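Local coordinates for protein peroxiredoxin (Clostridioides difficile, PDB 6TSB) that probably reduces peroxides through its peroxiredoxin part and hydrolyses chitin through the family 18 glycosidase domain that makes up this chain, at residues N281-E286 with L298-D303; Q294-V299 with A311-L316; K220-L225 with P259-L264. One frame throughout, in Å; residues are numbered along the deposited sequence.

Contact 1 of 3, residues N281-E286 with L298-D303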
loop_
_atom_site.group_PDB
_atom_site.type_symbol
_atom_site.label_atom_id
_atom_site.label_comp_id
_atom_site.label_asym_id
_atom_site.label_seq_id
_atom_site.Cartn_x
_atom_site.Cartn_y
_atom_site.Cartn_z
ATOM N N ASN A 281 -2.333 -11.357 0.938
ATOM C CA ASN A 281 -2.941 -11.244 -0.421
ATOM C C ASN A 281 -4.240 -12.058 -0.489
ATOM O O ASN A 281 -4.138 -13.304 -0.541
ATOM C CB ASN A 281 -1.960 -11.645 -1.528
ATOM C CG ASN A 281 -0.872 -10.615 -1.752
ATOM O OD1 ASN A 281 -1.142 -9.417 -1.767
ATOM N ND2 ASN A 281 0.362 -11.064 -1.923
ATOM N N LYS A 282 -5.399 -11.372 -0.526
ATOM C CA LYS A 282 -6.763 -11.975 -0.498
ATOM C C LYS A 282 -7.087 -12.636 -1.841
ATOM O O LYS A 282 -7.046 -11.921 -2.851
ATOM C CB LYS A 282 -7.862 -10.949 -0.191
ATOM C CG LYS A 282 -9.276 -11.386 -0.580
ATOM C CD LYS A 282 -9.746 -12.707 0.053
ATOM C CE LYS A 282 -10.883 -12.575 1.054
ATOM N NZ LYS A 282 -10.701 -11.429 1.980
ATOM N N ASN A 283 -7.461 -13.928 -1.800
ATOM C CA ASN A 283 -7.785 -14.831 -2.941
ATOM C C ASN A 283 -6.844 -14.534 -4.123
ATOM O O ASN A 283 -7.340 -14.440 -5.263
ATOM C CB ASN A 283 -9.276 -14.763 -3.303
ATOM C CG ASN A 283 -9.716 -15.833 -4.287
ATOM O OD1 ASN A 283 -10.700 -15.654 -5.002
ATOM N ND2 ASN A 283 -8.998 -16.948 -4.350
ATOM N N GLY A 284 -5.537 -14.393 -3.852
ATOM C CA GLY A 284 -4.463 -14.237 -4.857
ATOM C C GLY A 284 -4.445 -12.863 -5.519
ATOM O O GLY A 284 -3.492 -12.595 -6.292
ATOM N N TYR A 285 -5.458 -12.024 -5.256
ATOM C CA TYR A 285 -5.599 -10.653 -5.816
ATOM C C TYR A 285 -4.549 -9.750 -5.168
ATOM O O TYR A 285 -4.477 -9.644 -3.917
ATOM C CB TYR A 285 -7.009 -10.090 -5.613
ATOM C CG TYR A 285 -8.030 -10.584 -6.605
ATOM C CD1 TYR A 285 -8.033 -10.116 -7.910
ATOM C CD2 TYR A 285 -8.993 -11.518 -6.249
ATOM C CE1 TYR A 285 -8.962 -10.558 -8.838
ATOM C CE2 TYR A 285 -9.935 -11.967 -7.165
ATOM C CZ TYR A 285 -9.915 -11.490 -8.466
ATOM O OH TYR A 285 -10.825 -11.918 -9.383
ATOM N N GLU A 286 -3.736 -9.119 -6.010
ATOM C CA GLU A 286 -2.614 -8.265 -5.559
ATOM C C GLU A 286 -2.999 -6.798 -5.786
ATOM O O GLU A 286 -3.512 -6.473 -6.879
ATOM C CB GLU A 286 -1.338 -8.704 -6.281
ATOM C CG GLU A 286 -0.091 -8.601 -5.418
ATOM C CD GLU A 286 0.867 -9.775 -5.501
ATOM O OE1 GLU A 286 0.508 -10.815 -6.100
ATOM O OE2 GLU A 286 1.969 -9.646 -4.947
ATOM N N LEU A 298 -6.163 -3.723 -9.096
ATOM C CA LEU A 298 -5.796 -5.099 -8.684
ATOM C C LEU A 298 -5.300 -5.894 -9.899
ATOM O O LEU A 298 -5.891 -5.742 -11.003
ATOM C CB LEU A 298 -7.011 -5.792 -8.061
ATOM C CG LEU A 298 -7.701 -5.046 -6.923
ATOM C CD1 LEU A 298 -8.639 -5.976 -6.167
ATOM C CD2 LEU A 298 -6.701 -4.413 -5.975
ATOM N N VAL A 299 -4.269 -6.719 -9.679
ATOM C CA VAL A 299 -3.777 -7.732 -10.659
ATOM C C VAL A 299 -4.006 -9.131 -10.072
ATOM O O VAL A 299 -4.063 -9.267 -8.828
ATOM C CB VAL A 299 -2.300 -7.507 -11.048
ATOM C CG1 VAL A 299 -2.106 -6.192 -11.798
ATOM C CG2 VAL A 299 -1.368 -7.583 -9.848
ATOM N N LYS A 300 -4.178 -10.113 -10.957
ATOM C CA LYS A 300 -4.196 -11.563 -10.631
ATOM C C LYS A 300 -3.845 -12.348 -11.898
ATOM O O LYS A 300 -4.547 -12.131 -12.924
ATOM C CB LYS A 300 -5.560 -11.990 -10.083
ATOM C CG LYS A 300 -5.507 -13.205 -9.171
ATOM C CD LYS A 300 -6.815 -13.940 -9.080
ATOM C CE LYS A 300 -6.742 -15.140 -8.160
ATOM N NZ LYS A 300 -8.099 -15.581 -7.758
ATOM N N ASP A 301 -2.801 -13.192 -11.813
ATOM C CA ASP A 301 -2.282 -14.089 -12.889
ATOM C C ASP A 301 -1.717 -13.250 -14.052
ATOM O O ASP A 301 -2.059 -13.551 -15.234
ATOM C CB ASP A 301 -3.346 -15.108 -13.319
ATOM C CG ASP A 301 -3.612 -16.167 -12.259
ATOM O OD1 ASP A 301 -3.830 -15.794 -11.084
ATOM O OD2 ASP A 301 -3.569 -17.359 -12.609
ATOM N N GLY A 302 -0.876 -12.254 -13.719
ATOM C CA GLY A 302 -0.185 -11.341 -14.652
ATOM C C GLY A 302 -1.004 -10.094 -14.946
ATOM O O GLY A 302 -0.395 -8.995 -15.004
ATOM N N ASP A 303 -2.334 -10.257 -15.066
ATOM C CA ASP A 303 -3.296 -9.319 -15.716
ATOM C C ASP A 303 -3.850 -8.275 -14.733
ATOM O O ASP A 303 -3.952 -8.565 -13.524
ATOM C CB ASP A 303 -4.496 -10.068 -16.309
ATOM C CG ASP A 303 -4.145 -11.073 -17.392
ATOM O OD1 ASP A 303 -2.994 -11.539 -17.406
ATOM O OD2 ASP A 303 -5.028 -11.380 -18.213
#
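Lys300, Glu286 and Tyr285 bury the most surface between 281-286 and 298-303, and Lys300 does so by lying across the Tyr285 ring. With CG roughly anti to the backbone N (chi1 -154°) and the chain straight from there on, its methylenes sweep over one face of the ring. CD sits 3.9 Å from the Tyr285 centroid and only 8° off the ring normal, which identifies a CH-pi contact. On the way, Lys300 CG passes 3.6 Å from Gly284 O. The ammonium group ends just past the ring's rim, still above the same face, where Lys300 NZ donates to Asn283 O at 2.8 Å, approaching from a position tilted out of the carbonyl plane.

The carbonyl it reaches belongs to a beta turn closed by Tyr285 N and Lys282 O, 2.9 Å apart; Asn283 and Gly284 both have positive phi there, as in a type I' turn. Glu286 leaves this turn as a strand residue, paired with Val299. Glu286 N to Val299 O measures 2.8 Å, with an almost straight N-H...O angle of 174°, and Val299 N to Glu286 O measures 2.9 Å. Glu286 O also receives a CA-H...O contact from Leu298 CA. The aliphatic part of Glu286 stays with its partner, CB resting 3.7 Å from Val299 CG2, while the carboxylate leads away to a long, weak ion pair with Arg276. Tyr279 of the second subunit meets the Tyr285 ring.

The two reciprocal N-H...O bonds define an antiparallel hydrogen-bonded pair between strands 286-290 and 295-300. They belong to a three-stranded antiparallel sheet inserted between the seventh barrel strand and the following barrel helix, an arrangement consistent with the small alpha+beta insertion found in many family 18 chitinases.

Contact 2 of 3, residues Q294-V299 with A311-L316; sequences QVPYLV and ALSIFL
Ser313, on the first turn of helix 311-323, points its CB at 294-299 beside a G1 beta bulge: Gln294 and Val295 both face Asp290, and Gln294 takes the positive phi expected of the first bulge position. Val295 and Ser313 are the nearest CA pair, 5.1 Å apart. Leu316, one helical turn on, also points toward 294-299. Gln294 runs extended beyond CG and crosses the Leu316 side chain at about a right angle, so that its amide end lies against the leucine's branch; Gln294 NE2 is 3.2 Å from Leu316 CD1 and 3.6 Å from Leu316 CB.

No direct hydrogen bond spans the two segments; Ser313 CB instead packs against Gln294 O at 3.3 Å. Phe226 of the second subunit packs on Gln294 as well, while Ile314, on the side of the helix turned from the strand, meets helix 341-351. Ser313 holds OG between its backbone N and carbonyl carbon (chi1 74°), and the hydroxyl bonds to Asp309 OD2. That rotamer also brings OG to 3.3 Å from Pro296 CD, and Pro296 CD is pressed unusually close, 3.4 Å, to Ser313 CB.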
loop_
_atom_site.group_PDB
_atom_site.type_symbol
_atom_site.label_atom_id
_atom_site.label_comp_id
_atom_site.label_asym_id
_atom_site.label_seq_id
_atom_site.Cartn_x
_atom_site.Cartn_y
_atom_site.Cartn_z
ATOM N N GLN A 294 -3.097 8.158 -10.531
ATOM C CA GLN A 294 -3.488 8.538 -9.144
ATOM C C GLN A 294 -4.688 7.709 -8.634
ATOM O O GLN A 294 -5.408 8.188 -7.729
ATOM C CB GLN A 294 -3.684 10.050 -9.057
ATOM C CG GLN A 294 -2.367 10.774 -8.817
ATOM C CD GLN A 294 -2.521 12.228 -8.432
ATOM O OE1 GLN A 294 -1.798 13.084 -8.935
ATOM N NE2 GLN A 294 -3.445 12.528 -7.526
ATOM N N VAL A 295 -4.823 6.459 -9.086
ATOM C CA VAL A 295 -5.936 5.539 -8.707
ATOM C C VAL A 295 -5.415 4.129 -8.404
ATOM O O VAL A 295 -4.452 3.671 -9.024
ATOM C CB VAL A 295 -6.999 5.468 -9.817
ATOM C CG1 VAL A 295 -7.748 6.782 -9.910
ATOM C CG2 VAL A 295 -6.423 5.048 -11.167
ATOM N N PRO A 296 -6.053 3.388 -7.460
ATOM C CA PRO A 296 -5.689 1.992 -7.191
ATOM C C PRO A 296 -6.240 1.019 -8.236
ATOM O O PRO A 296 -7.141 1.382 -8.957
ATOM C CB PRO A 296 -6.348 1.686 -5.845
ATOM C CG PRO A 296 -7.555 2.615 -5.830
ATOM C CD PRO A 296 -7.095 3.876 -6.535
ATOM N N TYR A 297 -5.672 -0.179 -8.289
ATOM C CA TYR A 297 -6.158 -1.287 -9.140
ATOM C C TYR A 297 -5.664 -2.611 -8.558
ATOM O O TYR A 297 -4.847 -2.585 -7.625
ATOM C CB TYR A 297 -5.738 -1.053 -10.595
ATOM C CG TYR A 297 -4.272 -1.184 -10.944
ATOM C CD1 TYR A 297 -3.330 -0.233 -10.567
ATOM C CD2 TYR A 297 -3.838 -2.237 -11.743
ATOM C CE1 TYR A 297 -1.993 -0.352 -10.942
ATOM C CE2 TYR A 297 -2.512 -2.372 -12.123
ATOM C CZ TYR A 297 -1.580 -1.425 -11.728
ATOM O OH TYR A 297 -0.275 -1.589 -12.128
ATOM N N LEU A 298 -6.163 -3.723 -9.096
ATOM C CA LEU A 298 -5.796 -5.099 -8.684
ATOM C C LEU A 298 -5.300 -5.894 -9.899
ATOM O O LEU A 298 -5.891 -5.742 -11.003
ATOM C CB LEU A 298 -7.011 -5.792 -8.061
ATOM C CG LEU A 298 -7.701 -5.046 -6.923
ATOM C CD1 LEU A 298 -8.639 -5.976 -6.167
ATOM C CD2 LEU A 298 -6.701 -4.413 -5.975
ATOM N N VAL A 299 -4.269 -6.719 -9.679
ATOM C CA VAL A 299 -3.777 -7.732 -10.659
ATOM C C VAL A 299 -4.006 -9.131 -10.072
ATOM O O VAL A 299 -4.063 -9.267 -8.828
ATOM C CB VAL A 299 -2.300 -7.507 -11.048
ATOM C CG1 VAL A 299 -2.106 -6.192 -11.798
ATOM C CG2 VAL A 299 -1.368 -7.583 -9.848
ATOM N N ALA A 311 -9.127 4.899 -0.181
ATOM C CA ALA A 311 -9.062 6.079 0.710
ATOM C C ALA A 311 -8.088 7.138 0.152
ATOM O O ALA A 311 -8.299 8.373 0.377
ATOM C CB ALA A 311 -8.646 5.616 2.073
ATOM N N LEU A 312 -7.021 6.661 -0.492
ATOM C CA LEU A 312 -5.936 7.496 -1.060
ATOM C C LEU A 312 -6.456 8.214 -2.319
ATOM O O LEU A 312 -6.379 9.456 -2.351
ATOM C CB LEU A 312 -4.715 6.632 -1.388
ATOM C CG LEU A 312 -3.581 7.385 -2.081
ATOM C CD1 LEU A 312 -3.040 8.485 -1.162
ATOM C CD2 LEU A 312 -2.475 6.439 -2.563
ATOM N N SER A 313 -6.948 7.486 -3.330
ATOM C CA SER A 313 -7.500 8.120 -4.561
ATOM C C SER A 313 -8.724 9.000 -4.219
ATOM O O SER A 313 -8.898 10.004 -4.924
ATOM C CB SER A 313 -7.750 7.122 -5.665
ATOM O OG SER A 313 -8.897 6.340 -5.389
ATOM N N ILE A 314 -9.451 8.774 -3.116
ATOM C CA ILE A 314 -10.546 9.710 -2.677
ATOM C C ILE A 314 -9.961 10.953 -2.012
ATOM O O ILE A 314 -10.548 12.071 -2.167
ATOM C CB ILE A 314 -11.551 9.040 -1.722
ATOM C CG1 ILE A 314 -12.337 7.933 -2.428
ATOM C CG2 ILE A 314 -12.472 10.068 -1.074
ATOM C CD1 ILE A 314 -13.098 7.044 -1.490
ATOM N N PHE A 315 -8.890 10.792 -1.236
ATOM C CA PHE A 315 -8.168 11.952 -0.651
ATOM C C PHE A 315 -7.639 12.859 -1.784
ATOM O O PHE A 315 -7.850 14.072 -1.740
ATOM C CB PHE A 315 -7.043 11.464 0.255
ATOM C CG PHE A 315 -6.072 12.548 0.629
ATOM C CD1 PHE A 315 -6.381 13.456 1.628
ATOM C CD2 PHE A 315 -4.854 12.656 -0.035
ATOM C CE1 PHE A 315 -5.487 14.458 1.967
ATOM C CE2 PHE A 315 -3.958 13.655 0.303
ATOM C CZ PHE A 315 -4.275 14.554 1.301
ATOM N N LEU A 316 -7.042 12.255 -2.815
ATOM C CA LEU A 316 -6.450 12.934 -3.994
ATOM C C LEU A 316 -7.549 13.615 -4.840
ATOM O O LEU A 316 -7.370 14.823 -5.163
ATOM C CB LEU A 316 -5.634 11.898 -4.778
ATOM C CG LEU A 316 -4.363 11.413 -4.067
ATOM C CD1 LEU A 316 -3.526 10.539 -4.991
ATOM C CD2 LEU A 316 -3.538 12.590 -3.555
HETATM O O HOH W 1 -7.362 9.804 -7.905
#

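Contact 3 of 3, residues K220-L225 with P259-L264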
loop_
_atom_site.group_PDB
_atom_site.type_symbol
_atom_site.label_atom_id
_atom_site.label_comp_id
_atom_site.label_asym_id
_atom_site.label_seq_id
_atom_site.Cartn_x
_atom_site.Cartn_y
_atom_site.Cartn_z
ATOM N N LYS A 220 5.228 -3.901 19.039
ATOM C CA LYS A 220 6.045 -2.839 18.409
ATOM C C LYS A 220 6.774 -3.478 17.222
ATOM O O LYS A 220 6.609 -4.708 17.043
ATOM C CB LYS A 220 7.014 -2.249 19.436
ATOM C CG LYS A 220 6.429 -1.892 20.799
ATOM C CD LYS A 220 5.369 -0.807 20.774
ATOM C CE LYS A 220 5.559 0.250 21.843
ATOM N NZ LYS A 220 6.282 1.426 21.305
ATOM N N HIS A 221 7.548 -2.690 16.466
ATOM C CA HIS A 221 8.417 -3.177 15.363
ATOM C C HIS A 221 9.608 -3.965 15.915
ATOM O O HIS A 221 10.167 -3.572 16.983
ATOM C CB HIS A 221 8.967 -2.041 14.502
ATOM C CG HIS A 221 7.914 -1.128 13.994
ATOM N ND1 HIS A 221 6.847 -1.591 13.263
ATOM C CD2 HIS A 221 7.771 0.210 14.099
ATOM C CE1 HIS A 221 6.084 -0.575 12.929
ATOM N NE2 HIS A 221 6.636 0.547 13.425
ATOM N N GLN A 222 9.976 -5.017 15.177
ATOM C CA GLN A 222 11.100 -5.946 15.464
ATOM C C GLN A 222 12.373 -5.452 14.760
ATOM O O GLN A 222 13.444 -5.821 15.257
ATOM C CB GLN A 222 10.742 -7.380 15.043
ATOM C CG GLN A 222 10.812 -7.643 13.536
ATOM C CD GLN A 222 11.251 -9.056 13.203
ATOM O OE1 GLN A 222 12.087 -9.641 13.884
ATOM N NE2 GLN A 222 10.717 -9.622 12.130
ATOM N N ALA A 223 12.260 -4.685 13.660
ATOM C CA ALA A 223 13.378 -4.299 12.754
ATOM C C ALA A 223 13.198 -2.871 12.169
ATOM O O ALA A 223 13.621 -2.611 11.003
ATOM C CB ALA A 223 13.509 -5.326 11.661
ATOM N N ASN A 224 12.672 -1.936 12.966
ATOM C CA ASN A 224 12.486 -0.519 12.551
ATOM C C ASN A 224 13.827 0.042 12.071
ATOM O O ASN A 224 14.834 -0.120 12.784
ATOM C CB ASN A 224 11.811 0.298 13.651
ATOM C CG ASN A 224 12.520 0.248 14.987
ATOM O OD1 ASN A 224 12.290 -0.664 15.803
ATOM N ND2 ASN A 224 13.315 1.278 15.253
ATOM N N LEU A 225 13.877 0.634 10.878
ATOM C CA LEU A 225 15.163 1.190 10.381
ATOM C C LEU A 225 15.475 2.471 11.185
ATOM O O LEU A 225 16.630 2.602 11.642
ATOM C CB LEU A 225 15.092 1.423 8.876
ATOM C CG LEU A 225 16.329 2.058 8.252
ATOM C CD1 LEU A 225 17.581 1.228 8.517
ATOM C CD2 LEU A 225 16.145 2.287 6.756
ATOM N N PRO A 259 15.112 -9.684 8.488
ATOM C CA PRO A 259 14.311 -10.870 8.785
ATOM C C PRO A 259 13.352 -11.203 7.633
ATOM O O PRO A 259 12.728 -10.272 7.139
ATOM C CB PRO A 259 13.486 -10.445 10.006
ATOM C CG PRO A 259 13.268 -8.969 9.787
ATOM C CD PRO A 259 14.549 -8.484 9.118
ATOM N N PHE A 260 13.282 -12.483 7.228
ATOM C CA PHE A 260 12.331 -13.011 6.220
ATOM C C PHE A 260 11.227 -13.722 6.980
ATOM O O PHE A 260 10.650 -14.677 6.488
ATOM C CB PHE A 260 13.032 -13.929 5.228
ATOM C CG PHE A 260 13.828 -13.217 4.170
ATOM C CD1 PHE A 260 14.008 -11.846 4.188
ATOM C CD2 PHE A 260 14.435 -13.932 3.159
ATOM C CE1 PHE A 260 14.752 -11.220 3.190
ATOM C CE2 PHE A 260 15.172 -13.311 2.161
ATOM C CZ PHE A 260 15.323 -11.949 2.176
ATOM N N TYR A 261 10.980 -13.260 8.189
ATOM C CA TYR A 261 9.849 -13.704 9.029
ATOM C C TYR A 261 9.213 -12.454 9.620
ATOM O O TYR A 261 9.848 -11.394 9.537
ATOM C CB TYR A 261 10.301 -14.622 10.168
ATOM C CG TYR A 261 11.323 -14.032 11.111
ATOM C CD1 TYR A 261 12.665 -14.018 10.784
ATOM C CD2 TYR A 261 10.950 -13.525 12.346
ATOM C CE1 TYR A 261 13.612 -13.479 11.639
ATOM C CE2 TYR A 261 11.882 -13.008 13.227
ATOM C CZ TYR A 261 13.218 -12.974 12.861
ATOM O OH TYR A 261 14.166 -12.460 13.691
ATOM N N GLY A 262 8.013 -12.617 10.174
ATOM C CA GLY A 262 7.280 -11.626 10.974
ATOM C C GLY A 262 7.305 -12.018 12.427
ATOM O O GLY A 262 7.369 -13.218 12.684
ATOM N N ARG A 263 7.284 -11.040 13.335
ATOM C CA ARG A 263 7.208 -11.287 14.794
ATOM C C ARG A 263 6.164 -10.354 15.409
ATOM O O ARG A 263 5.997 -9.249 14.887
ATOM C CB ARG A 263 8.577 -11.092 15.448
ATOM C CG ARG A 263 8.547 -11.059 16.971
ATOM C CD ARG A 263 9.905 -10.890 17.642
ATOM N NE ARG A 263 10.858 -11.960 17.361
ATOM C CZ ARG A 263 10.860 -13.160 17.945
ATOM N NH1 ARG A 263 9.952 -13.476 18.857
ATOM N NH2 ARG A 263 11.771 -14.050 17.602
ATOM N N LEU A 264 5.490 -10.833 16.461
ATOM C CA LEU A 264 4.658 -10.054 17.413
ATOM C C LEU A 264 5.075 -10.478 18.830
ATOM O O LEU A 264 4.638 -11.554 19.303
ATOM C CB LEU A 264 3.172 -10.311 17.134
ATOM C CG LEU A 264 2.176 -9.514 17.980
ATOM C CD1 LEU A 264 2.230 -8.034 17.634
ATOM C CD2 LEU A 264 0.755 -10.050 17.811
HETATM O O HOH W 2 6.811 -7.761 17.337
#
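The end of strand 254-264, by sequence order the seventh of the family 18 TIM barrel, meets the loop that follows the sixth barrel strand, and Gln222 makes most of the contact. Its CG stands between the backbone N and the carbonyl carbon (chi1 77°), and a bend at chi2 sends the amide among Pro259, Tyr261 and Arg263. Gln222 NE2 approaches Pro259 CG to 3.5 Å as the two side chains slide past each other in opposite directions, and the same nitrogen is 3.3 Å from Tyr261 O. Gln222 OE1 comes obliquely to Tyr261 CE2, at 3.4 Å, with amide and ring planes 62° apart. Beside it, Gln222 CD lies 4.0 Å from Arg263 CB.

The polar ends converge on Asp208, which with Tyr207 fits the MxYD motif at the C-terminal end of the sixth strand of family 18 barrels. Asp208 N donates to Gln222 OE1, while Asp208 OD1 takes both the Tyr261 hydroxyl and a salt bridge from Arg263 NE. Three side chains therefore bond to Asp208, one through its backbone N and two through OD1.

Pro259 CB lies over one face of the Tyr261 ring, offset toward its rim, and Pro259 CG touches Ala223 CB at 4.1 Å. Ala223 O accepts a hydrogen bond from Lys317 NZ of the second subunit.

In the fold
Contacts 1 and 2 share strand 295-300, one at its far end and one near its start, with centres 16 Å apart. Contact 3 comes earlier in the chain and sits in the barrel, its centre about 8 Å from that of the chain; the centres of contacts 1 and 2 are about 27 and 31 Å from it. Within the chain contact 3 touches neither, the nearest atoms being about 14 Å (contact 1) and 19 Å (contact 2) away. Yet Pro259 continues its sheet into the second subunit, where His221 meets Asp290 and Val295, consistent with a swapped dimer. Contact 3 lies by the MxYD residues, so it probably borders the substrate cleft; a bound PEG is about 4 Å from the Tyr261 side chain.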